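Putative branched-chain amino acid ABC transporter (Rhodospirillum rubrum ATCC 11170, PDB 3HUT) probably serves as the periplasmic, ligand-binding receptor of an ABC transporter, capturing branched-chain or related amino acids for uptake. Local coordinates at residues R65-D70 with S90-E95; L5-E10 with R44-L49. All blocks are in the same frame, centred on the assembly; numbering follows the deposited sequence.

How the interactions relate
Two contacts along one Rossmann-like lobe illustrate how a parallel alpha/beta unit is assembled. From the N terminus, strand 5-11 is followed by helix 18-37 and strand 46-52; interaction 2 closes that loop by setting 44-49 beside 5-10. The chain then runs into helix 57-69, strand 73-78 and helix 82-95, where interaction 1 closes a second loop by laying 90-95 against 65-70. The loops follow in series, neither nesting nor crossing. Their centres lie about 15 Å apart, yet they touch: the F67 ring packs on G8, Y9 and L49, and Y92 OH probably hydrogen-bonds E10 OE2, tying the helix pair to the sheet.

Interaction 1: residues R65-D70 with S90-E95; sequences RAFVDD and SIYGKE
V68 of one helix reaches between I91, Y92 and E95 of the next, and both of its methyls rest on the methylenes of E95. CG1, which stands anti to the backbone N (chi1 168°), makes the nearest approach, 3.6 Å from E95 CG. The two side chains cross at about a right angle. The bend of the glutamate at chi2 turns its carboxylate aside and presents CB and CG to the valine. CG2 in addition reaches two further neighbours: it lies 4.0 Å from Y92 CD1, at the edge of the tyrosine ring and near its plane, and more loosely, at 4.3 Å, from I91 CG2. Deeper in, F67 and Y92 approach each other obliquely and make contact by their margins. The phenolic oxygen comes in at the edge of the phenylalanine ring, in its plane, with Y92 OH 3.3 Å from F67 CD2. Since an aromatic C-H points along that plane, the oxygen faces the weakly positive rim of the ring. Its stronger polar partner is E10 OE2 on strand 5-11, a hydrogen bond that helps hold the hydroxyl end of the tyrosine against the sheet.

The helices 57-69 and 82-95 are successive members of the alternating beta-alpha topology of a periplasmic binding protein lobe, linked through strand 73-78 in a beta-alpha-beta-alpha run. Their short segments run nearly parallel, 25° apart, with axes 10.1 Å from each other at closest approach. F67 and Y92 both lie against V76 of the intervening strand, and F67 also touches L49 and A51 of strand 46-52. At the outer side the bent E95 chain keeps its carboxylate alongside V68, with OE1 3.9 Å from V68 CG1.

Interaction 2: residues L5-E10 with R44-L49; sequences LLLGYE and RPVDIL
Strands 5-10 and 46-49 run parallel with a 30° twist, stitched by five backbone hydrogen bonds in which L5 and L7 each use both N and O, from L5 N to P45 O at 3.0 Å through to Y9 N to L49 O at 2.8 Å. The two bonds accepted by L5 O and L7 O are nearly straight, with 174° at the hydrogen between L49 N and L7 O, while the last of the five bends to 142° and its donor is tilted from the carbonyl plane of L49. At the start of the pair, L5 meets R44 at about a right angle. The arginine side chain is extended from CG to NE and turns one face of its guanidinium to the leucine, with L5 CD2 over its centre, 3.4 Å from R44 CZ. R44 NE meanwhile donates to the backbone oxygen of L3, which helps hold the group in this orientation. With an alanine in place of R44 the guanidinium is gone, and L5 CD2 would probably lose the flat surface it rests on and the L3 carbonyl its partner. On the sheet face that carries L5, L7, V46 and I48, L7 CD1 packs obliquely on V46 CG1 at 3.9 Å. Further along, I48 CG2 abuts Y9 CB at 3.6 Å, near the plane of the tyrosine ring and at its edge. On the face of L6, D47 and L49 the contact is looser.

This is the right-handed beta-alpha-beta crossover of the Rossmann-like lobe: helix 18-37 connects the strands and covers the face of V46 and I48 with F35 and L32. Helix 277-296 comes to L5, L7 and V46 through V293, M289 and L290. Strand 5-11 is flanked by 73-78 on its other edge, whereas 46-52 is the outermost strand of this sheet within the chain.

Interaction 1: residues R65-D70 with S90-E95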
# COMPACT_ATOMS: atom_id res chain seq x y z
N ARG A 65 -12.55 -22.13 -6.48
CA ARG A 65 -12.96 -23.25 -7.31
C ARG A 65 -14.14 -22.80 -8.17
O ARG A 65 -14.21 -23.09 -9.36
CB ARG A 65 -13.43 -24.42 -6.44
CG ARG A 65 -14.88 -24.24 -6.00
CD ARG A 65 -15.39 -25.23 -4.97
NE ARG A 65 -16.65 -24.74 -4.41
CZ ARG A 65 -17.74 -24.46 -5.12
NH1 ARG A 65 -17.73 -24.61 -6.44
NH2 ARG A 65 -18.84 -24.01 -4.51
N ALA A 66 -15.07 -22.08 -7.54
CA ALA A 66 -16.27 -21.59 -8.22
C ALA A 66 -15.96 -20.66 -9.38
O ALA A 66 -16.52 -20.81 -10.47
CB ALA A 66 -17.19 -20.89 -7.21
N PHE A 67 -15.06 -19.70 -9.16
CA PHE A 67 -14.68 -18.77 -10.23
C PHE A 67 -13.98 -19.50 -11.36
O PHE A 67 -14.20 -19.21 -12.54
CB PHE A 67 -13.75 -17.68 -9.70
CG PHE A 67 -14.43 -16.62 -8.86
CD1 PHE A 67 -15.76 -16.28 -9.09
CD2 PHE A 67 -13.72 -15.93 -7.89
CE1 PHE A 67 -16.37 -15.26 -8.35
CE2 PHE A 67 -14.31 -14.91 -7.15
CZ PHE A 67 -15.64 -14.58 -7.38
N VAL A 68 -13.12 -20.45 -11.00
CA VAL A 68 -12.38 -21.23 -11.99
C VAL A 68 -13.34 -22.03 -12.86
O VAL A 68 -13.17 -22.13 -14.08
CB VAL A 68 -11.37 -22.19 -11.29
CG1 VAL A 68 -10.80 -23.20 -12.29
CG2 VAL A 68 -10.24 -21.37 -10.67
N ASP A 69 -14.37 -22.59 -12.23
CA ASP A 69 -15.37 -23.39 -12.92
C ASP A 69 -16.33 -22.60 -13.80
O ASP A 69 -17.06 -23.19 -14.60
CB ASP A 69 -16.17 -24.22 -11.91
CG ASP A 69 -15.63 -25.62 -11.75
OD1 ASP A 69 -15.72 -26.39 -12.73
OD2 ASP A 69 -15.12 -25.95 -10.66
N ASP A 70 -16.35 -21.28 -13.64
CA ASP A 70 -17.22 -20.44 -14.47
C ASP A 70 -16.38 -19.86 -15.60
O ASP A 70 -15.65 -18.89 -15.41
CB ASP A 70 -17.83 -19.30 -13.65
CG ASP A 70 -18.86 -18.51 -14.43
OD1 ASP A 70 -18.81 -18.53 -15.68
OD2 ASP A 70 -19.70 -17.84 -13.80
N SER A 90 -3.23 -20.22 -4.43
CA SER A 90 -2.68 -21.53 -4.77
C SER A 90 -3.52 -22.21 -5.84
O SER A 90 -3.00 -22.86 -6.75
CB SER A 90 -2.60 -22.41 -3.52
OG SER A 90 -1.76 -21.80 -2.54
N ILE A 91 -4.84 -22.07 -5.71
CA ILE A 91 -5.78 -22.64 -6.66
C ILE A 91 -5.70 -21.91 -8.00
O ILE A 91 -5.58 -22.53 -9.06
CB ILE A 91 -7.22 -22.55 -6.12
CG1 ILE A 91 -7.37 -23.51 -4.93
CG2 ILE A 91 -8.23 -22.87 -7.22
CD1 ILE A 91 -8.70 -23.42 -4.21
N TYR A 92 -5.78 -20.59 -7.96
CA TYR A 92 -5.71 -19.80 -9.18
C TYR A 92 -4.42 -20.06 -9.97
O TYR A 92 -4.45 -20.17 -11.19
CB TYR A 92 -5.81 -18.31 -8.85
CG TYR A 92 -7.13 -17.90 -8.25
CD1 TYR A 92 -8.34 -18.36 -8.77
CD2 TYR A 92 -7.18 -17.00 -7.18
CE1 TYR A 92 -9.57 -17.92 -8.25
CE2 TYR A 92 -8.39 -16.57 -6.65
CZ TYR A 92 -9.58 -17.03 -7.18
OH TYR A 92 -10.77 -16.58 -6.65
N GLY A 93 -3.30 -20.16 -9.27
CA GLY A 93 -2.03 -20.40 -9.93
C GLY A 93 -2.04 -21.74 -10.65
O GLY A 93 -1.62 -21.84 -11.81
N LYS A 94 -2.53 -22.76 -9.97
CA LYS A 94 -2.61 -24.09 -10.55
C LYS A 94 -3.61 -24.15 -11.70
O LYS A 94 -3.38 -24.85 -12.70
CB LYS A 94 -3.00 -25.11 -9.48
CG LYS A 94 -3.18 -26.53 -10.00
CD LYS A 94 -3.60 -27.47 -8.88
CE LYS A 94 -3.83 -28.88 -9.40
NZ LYS A 94 -4.34 -29.79 -8.33
N GLU A 95 -4.71 -23.42 -11.58
CA GLU A 95 -5.75 -23.44 -12.61
C GLU A 95 -5.56 -22.45 -13.76
O GLU A 95 -6.23 -22.56 -14.79
CB GLU A 95 -7.13 -23.21 -11.98
CG GLU A 95 -7.57 -24.29 -11.00
CD GLU A 95 -7.60 -25.67 -11.63
OE1 GLU A 95 -7.97 -25.76 -12.82
OE2 GLU A 95 -7.28 -26.65 -10.93

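Interaction 2: residues L5-E10 with R44-L49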
# COMPACT_ATOMS: atom_id res chain seq x y z
N LEU A 5 -18.38 -9.00 -20.14
CA LEU A 5 -17.20 -9.72 -19.67
C LEU A 5 -17.30 -9.80 -18.15
O LEU A 5 -17.78 -8.86 -17.51
CB LEU A 5 -15.91 -8.99 -20.06
CG LEU A 5 -15.55 -9.00 -21.55
CD1 LEU A 5 -14.33 -8.12 -21.78
CD2 LEU A 5 -15.28 -10.43 -21.99
N LEU A 6 -16.84 -10.91 -17.58
CA LEU A 6 -16.92 -11.11 -16.14
C LEU A 6 -15.60 -11.20 -15.39
O LEU A 6 -14.68 -11.90 -15.80
CB LEU A 6 -17.71 -12.38 -15.83
CG LEU A 6 -19.16 -12.28 -15.34
CD1 LEU A 6 -20.03 -11.65 -16.42
CD2 LEU A 6 -19.66 -13.68 -14.99
N LEU A 7 -15.55 -10.50 -14.26
CA LEU A 7 -14.40 -10.52 -13.37
C LEU A 7 -14.96 -10.95 -12.02
O LEU A 7 -16.07 -10.57 -11.65
CB LEU A 7 -13.77 -9.13 -13.22
CG LEU A 7 -13.10 -8.52 -14.45
CD1 LEU A 7 -12.65 -7.11 -14.11
CD2 LEU A 7 -11.90 -9.37 -14.87
N GLY A 8 -14.21 -11.76 -11.28
CA GLY A 8 -14.67 -12.17 -9.97
C GLY A 8 -14.00 -11.28 -8.95
O GLY A 8 -12.95 -10.71 -9.22
N TYR A 9 -14.61 -11.13 -7.78
CA TYR A 9 -14.00 -10.33 -6.74
C TYR A 9 -14.33 -10.97 -5.40
O TYR A 9 -15.48 -10.95 -4.97
CB TYR A 9 -14.52 -8.88 -6.78
CG TYR A 9 -13.64 -7.86 -6.07
CD1 TYR A 9 -13.66 -6.52 -6.45
CD2 TYR A 9 -12.77 -8.24 -5.04
CE1 TYR A 9 -12.84 -5.57 -5.82
CE2 TYR A 9 -11.95 -7.31 -4.41
CZ TYR A 9 -11.98 -5.98 -4.81
OH TYR A 9 -11.15 -5.06 -4.21
N GLU A 10 -13.33 -11.58 -4.77
CA GLU A 10 -13.55 -12.19 -3.47
C GLU A 10 -13.06 -11.17 -2.44
O GLU A 10 -11.95 -10.64 -2.55
CB GLU A 10 -12.79 -13.51 -3.33
CG GLU A 10 -11.30 -13.45 -3.64
CD GLU A 10 -10.59 -14.77 -3.34
OE1 GLU A 10 -10.34 -15.05 -2.15
OE2 GLU A 10 -10.31 -15.53 -4.30
N ARG A 44 -17.87 -3.34 -25.26
CA ARG A 44 -18.38 -4.45 -24.46
C ARG A 44 -18.20 -4.13 -22.98
O ARG A 44 -17.07 -3.95 -22.51
CB ARG A 44 -17.62 -5.74 -24.80
CG ARG A 44 -18.26 -6.99 -24.22
CD ARG A 44 -17.48 -8.25 -24.60
NE ARG A 44 -18.13 -9.45 -24.09
CZ ARG A 44 -17.73 -10.69 -24.33
NH1 ARG A 44 -16.66 -10.91 -25.09
NH2 ARG A 44 -18.40 -11.71 -23.82
N PRO A 45 -19.30 -4.05 -22.23
CA PRO A 45 -19.24 -3.74 -20.79
C PRO A 45 -18.59 -4.84 -19.96
O PRO A 45 -18.45 -5.99 -20.39
CB PRO A 45 -20.70 -3.52 -20.42
CG PRO A 45 -21.41 -4.47 -21.34
CD PRO A 45 -20.70 -4.24 -22.65
N VAL A 46 -18.19 -4.47 -18.75
CA VAL A 46 -17.58 -5.41 -17.82
C VAL A 46 -18.41 -5.39 -16.55
O VAL A 46 -18.85 -4.34 -16.11
CB VAL A 46 -16.13 -5.00 -17.45
CG1 VAL A 46 -15.53 -6.04 -16.52
CG2 VAL A 46 -15.29 -4.86 -18.71
N ASP A 47 -18.62 -6.57 -15.97
CA ASP A 47 -19.38 -6.64 -14.73
C ASP A 47 -18.55 -7.42 -13.72
O ASP A 47 -17.73 -8.25 -14.10
CB ASP A 47 -20.73 -7.32 -14.95
CG ASP A 47 -21.66 -7.16 -13.76
OD1 ASP A 47 -21.67 -6.06 -13.16
OD2 ASP A 47 -22.37 -8.13 -13.42
N ILE A 48 -18.77 -7.14 -12.44
CA ILE A 48 -18.04 -7.83 -11.39
C ILE A 48 -18.95 -8.72 -10.56
O ILE A 48 -20.03 -8.31 -10.12
CB ILE A 48 -17.32 -6.82 -10.46
CG1 ILE A 48 -16.20 -6.11 -11.22
CG2 ILE A 48 -16.79 -7.54 -9.23
CD1 ILE A 48 -15.51 -5.02 -10.42
N LEU A 49 -18.50 -9.95 -10.36
CA LEU A 49 -19.23 -10.92 -9.56
C LEU A 49 -18.51 -10.98 -8.21
O LEU A 49 -17.37 -11.46 -8.12
CB LEU A 49 -19.21 -12.29 -10.24
CG LEU A 49 -20.09 -13.40 -9.65
CD1 LEU A 49 -20.16 -14.57 -10.64
CD2 LEU A 49 -19.53 -13.85 -8.32